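Local coordinates for protein cytosol aminopeptidase (Coxiella burnetii, PDB 3IJ3) that probably works as a manganese-dependent metalloaminopeptidase of the M17 family, removing residues from the N-terminus of peptides, at residues A[345-350]-A[437-442]. Numbering follows the deposited sequence.
Sequences EAVKED and HFVSDQ. With EDO (1,2-ethanediol), chain I.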
ATOM      1  N   GLU A 345      10.221 -36.372  14.637  1.00 19.38           N
ATOM      2  CA  GLU A 345       9.683 -37.709  14.914  1.00 18.39           C
ATOM      3  C   GLU A 345      10.180 -38.737  13.892  1.00 17.69           C
ATOM      4  O   GLU A 345      10.602 -39.842  14.261  1.00 18.48           O
ATOM      5  CB  GLU A 345       8.160 -37.667  14.916  1.00 18.81           C
ATOM      6  CG  GLU A 345       7.486 -39.028  15.114  1.00 20.83           C
ATOM      7  CD  GLU A 345       7.711 -39.660  16.480  1.00 25.05           C
ATOM      8  OE1 GLU A 345       8.390 -39.084  17.358  1.00 24.03           O
ATOM      9  OE2 GLU A 345       7.189 -40.782  16.680  1.00 28.05           O
ATOM     10  N   ALA A 346      10.141 -38.379  12.610  1.00 16.94           N
ATOM     11  CA  ALA A 346      10.578 -39.270  11.544  1.00 16.90           C
ATOM     12  C   ALA A 346      12.038 -39.713  11.718  1.00 16.60           C
ATOM     13  O   ALA A 346      12.371 -40.880  11.507  1.00 17.05           O
ATOM     14  CB  ALA A 346      10.412 -38.576  10.169  1.00 15.80           C
ATOM     15  N   VAL A 347      12.903 -38.781  12.087  1.00 16.56           N
ATOM     16  CA  VAL A 347      14.340 -39.077  12.190  1.00 17.70           C
ATOM     17  C   VAL A 347      14.710 -40.054  13.316  1.00 18.11           C
ATOM     18  O   VAL A 347      15.727 -40.731  13.227  1.00 18.52           O
ATOM     19  CB  VAL A 347      15.222 -37.791  12.310  1.00 19.07           C
ATOM     20  CG1 VAL A 347      15.132 -36.944  11.041  1.00 17.68           C
ATOM     21  CG2 VAL A 347      14.887 -37.023  13.541  1.00 22.18           C
ATOM     22  N   LYS A 348      13.892 -40.124  14.365  1.00 19.67           N
ATOM     23  CA  LYS A 348      14.159 -41.015  15.498  1.00 20.64           C
ATOM     24  C   LYS A 348      14.336 -42.477  15.101  1.00 20.87           C
ATOM     25  O   LYS A 348      15.055 -43.212  15.765  1.00 21.94           O
ATOM     26  CB  LYS A 348      13.049 -40.914  16.547  1.00 22.72           C
ATOM     27  CG  LYS A 348      13.002 -39.595  17.301  1.00 25.05           C
ATOM     28  CD  LYS A 348      11.879 -39.614  18.339  1.00 32.11           C
ATOM     29  CE  LYS A 348      11.763 -38.288  19.086  1.00 36.03           C
ATOM     30  NZ  LYS A 348      12.925 -37.993  19.991  1.00 38.99           N
ATOM     31  N   GLU A 349      13.686 -42.897  14.023  1.00 20.53           N
ATOM     32  CA  GLU A 349      13.778 -44.281  13.543  1.00 20.46           C
ATOM     33  C   GLU A 349      14.957 -44.542  12.598  1.00 19.42           C
ATOM     34  O   GLU A 349      15.121 -45.675  12.123  1.00 20.50           O
ATOM     35  CB  GLU A 349      12.485 -44.654  12.796  1.00 20.87           C
ATOM     36  CG  GLU A 349      11.253 -44.675  13.662  1.00 23.09           C
ATOM     37  CD  GLU A 349      10.019 -45.153  12.926  1.00 27.62           C
ATOM     38  OE1 GLU A 349       9.768 -44.675  11.793  1.00 23.45           O
ATOM     39  OE2 GLU A 349       9.267 -45.976  13.514  1.00 29.30           O
ATOM     40  N   ASP A 350      15.757 -43.516  12.296  1.00 18.58           N
ATOM     41  CA  ASP A 350      16.876 -43.645  11.358  1.00 19.48           C
ATOM     42  C   ASP A 350      16.390 -44.330  10.052  1.00 18.40           C
ATOM     43  O   ASP A 350      16.911 -45.376   9.636  1.00 17.95           O
ATOM     44  CB  ASP A 350      18.042 -44.434  11.970  1.00 20.30           C
ATOM     45  CG  ASP A 350      19.303 -44.343  11.130  1.00 24.27           C
ATOM     46  OD1 ASP A 350      19.438 -43.356  10.369  1.00 25.29           O
ATOM     47  OD2 ASP A 350      20.151 -45.257  11.219  1.00 27.06           O
ATOM     48  N   HIS A 437      17.514 -28.031   9.821  1.00 15.53           N
ATOM     49  CA  HIS A 437      17.983 -28.038  11.232  1.00 15.82           C
ATOM     50  C   HIS A 437      17.434 -29.224  12.006  1.00 17.08           C
ATOM     51  O   HIS A 437      17.998 -29.587  13.049  1.00 17.65           O
ATOM     52  CB  HIS A 437      17.574 -26.764  11.965  1.00 16.95           C
ATOM     53  CG  HIS A 437      18.387 -25.567  11.593  1.00 18.85           C
ATOM     54  ND1 HIS A 437      18.208 -24.885  10.413  1.00 20.72           N
ATOM     55  CD2 HIS A 437      19.377 -24.921  12.253  1.00 25.68           C
ATOM     56  CE1 HIS A 437      19.052 -23.868  10.359  1.00 21.07           C
ATOM     57  NE2 HIS A 437      19.773 -23.867  11.461  1.00 24.48           N
ATOM     58  N   PHE A 438      16.372 -29.842  11.483  1.00 15.24           N
ATOM     59  CA  PHE A 438      15.684 -30.976  12.159  1.00 15.89           C
ATOM     60  C   PHE A 438      15.995 -32.342  11.572  1.00 18.47           C
ATOM     61  O   PHE A 438      15.514 -33.379  12.076  1.00 18.64           O
ATOM     62  CB  PHE A 438      14.185 -30.693  12.189  1.00 15.41           C
ATOM     63  CG  PHE A 438      13.862 -29.421  12.928  1.00 13.27           C
ATOM     64  CD1 PHE A 438      13.623 -29.457  14.300  1.00 14.59           C
ATOM     65  CD2 PHE A 438      13.883 -28.182  12.283  1.00 16.47           C
ATOM     66  CE1 PHE A 438      13.380 -28.286  15.025  1.00 15.43           C
ATOM     67  CE2 PHE A 438      13.648 -27.000  13.005  1.00 16.04           C
ATOM     68  CZ  PHE A 438      13.405 -27.059  14.390  1.00 14.21           C
ATOM     69  N   VAL A 439      16.830 -32.359  10.538  1.00 18.07           N
ATOM     70  CA  VAL A 439      17.188 -33.613   9.868  1.00 18.96           C
ATOM     71  C   VAL A 439      18.686 -33.797   9.674  1.00 19.49           C
ATOM     72  O   VAL A 439      19.336 -33.005   8.984  1.00 20.37           O
ATOM     73  CB  VAL A 439      16.547 -33.674   8.462  1.00 19.34           C
ATOM     74  CG1 VAL A 439      16.845 -35.043   7.807  1.00 21.05           C
ATOM     75  CG2 VAL A 439      15.043 -33.455   8.527  1.00 21.23           C
ATOM     76  N   SER A 440      19.237 -34.851  10.276  1.00 20.58           N
ATOM     77  CA  SER A 440      20.643 -35.183  10.126  1.00 20.58           C
ATOM     78  C   SER A 440      21.063 -35.329   8.659  1.00 20.89           C
ATOM     79  O   SER A 440      20.316 -35.887   7.846  1.00 16.36           O
ATOM     80  CB  SER A 440      20.935 -36.522  10.807  1.00 22.41           C
ATOM     81  OG  SER A 440      22.284 -36.899  10.605  1.00 24.73           O
ATOM     82  N   ASP A 441      22.267 -34.852   8.325  1.00 21.49           N
ATOM     83  CA  ASP A 441      22.815 -35.050   6.977  1.00 23.70           C
ATOM     84  C   ASP A 441      23.008 -36.539   6.675  1.00 22.01           C
ATOM     85  O   ASP A 441      23.153 -36.919   5.500  1.00 21.77           O
ATOM     86  CB  ASP A 441      24.173 -34.350   6.802  1.00 26.37           C
ATOM     87  CG  ASP A 441      24.058 -32.842   6.661  1.00 29.52           C
ATOM     88  OD1 ASP A 441      22.961 -32.317   6.371  1.00 37.32           O
ATOM     89  OD2 ASP A 441      25.105 -32.185   6.825  1.00 37.85           O
ATOM     90  N   GLN A 442      23.017 -37.383   7.714  1.00 21.04           N
ATOM     91  CA  GLN A 442      23.197 -38.837   7.529  1.00 21.71           C
ATOM     92  C   GLN A 442      21.935 -39.600   7.122  1.00 19.91           C
ATOM     93  O   GLN A 442      22.000 -40.806   6.837  1.00 20.84           O
ATOM     94  CB  GLN A 442      23.795 -39.489   8.792  1.00 23.52           C
ATOM     95  CG  GLN A 442      25.086 -38.796   9.278  1.00 29.73           C
ATOM     96  CD  GLN A 442      26.120 -38.612   8.173  1.00 36.82           C
ATOM     97  OE1 GLN A 442      26.724 -37.540   8.051  1.00 44.32           O
ATOM     98  NE2 GLN A 442      26.295 -39.638   7.331  1.00 41.12           N
TER
HETATM   99  C1  EDO I 466      21.220 -19.582  12.845  0.70 39.20           C
HETATM  100  O1  EDO I 466      22.634 -19.793  12.910  0.70 41.83           O
HETATM  101  C2  EDO I 466      20.520 -20.806  12.276  0.70 38.38           C
HETATM  102  O2  EDO I 466      21.379 -21.955  12.286  0.70 37.10           O
HETATM  103  O   HOH W   1      21.713 -42.899   9.059  1.00 44.22           O
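Val347, on helix 335-347, turns its side chain onto the backbone at Phe438 and Val439, in the loop joining helix 427-436 to strand 445-454. In the M17 catalytic domain this pairs two connections leading into adjacent parallel strands, 353-359 and 445-454. The carbonyl oxygen of Phe438 points at the two methyls of Val347, almost head-on at CG2 (4.0 Å), with CG1 off to one side at 3.7 Å. With CG1 beside its backbone N (chi1 -65°), Val347 brings that branch to Val439, whose CG1 it meets methyl to methyl at 4.1 Å. Val439 reaches back with the branch anti to its own N (chi1 -176°) and packs on Leu343 of the same helix, while Ile354 and Ile443 add apolar contacts around Val347. The Phe438 ring heads elsewhere, against Phe434 and Ala340, and its carbonyl oxygen is hydrogen-bonded to a tetraethylene glycol.

Farther along, Asp350 N closes the type I turn Val347 to Asp350 on Val347 O, and Asp350, with positive phi, leaves the helical conformation. A water lies between the segments, 2.7 Å from Asp350 OD1 and 3.1 Å from Gln442 O, and could donate to either, though other acceptors compete. There Ser440 OG accepts from Gln442 N at 3.0 Å, an ST turn. At the loop's other end, the His437 ring is held through both nitrogens: ND1 bonds to Leu433 O, and in the ring plane NE2 lies 2.6 Å from O2 of a 1,2-ethanediol (like the glycol, probably from the crystallisation liquor), in a nearly straight hydrogen bond (166°).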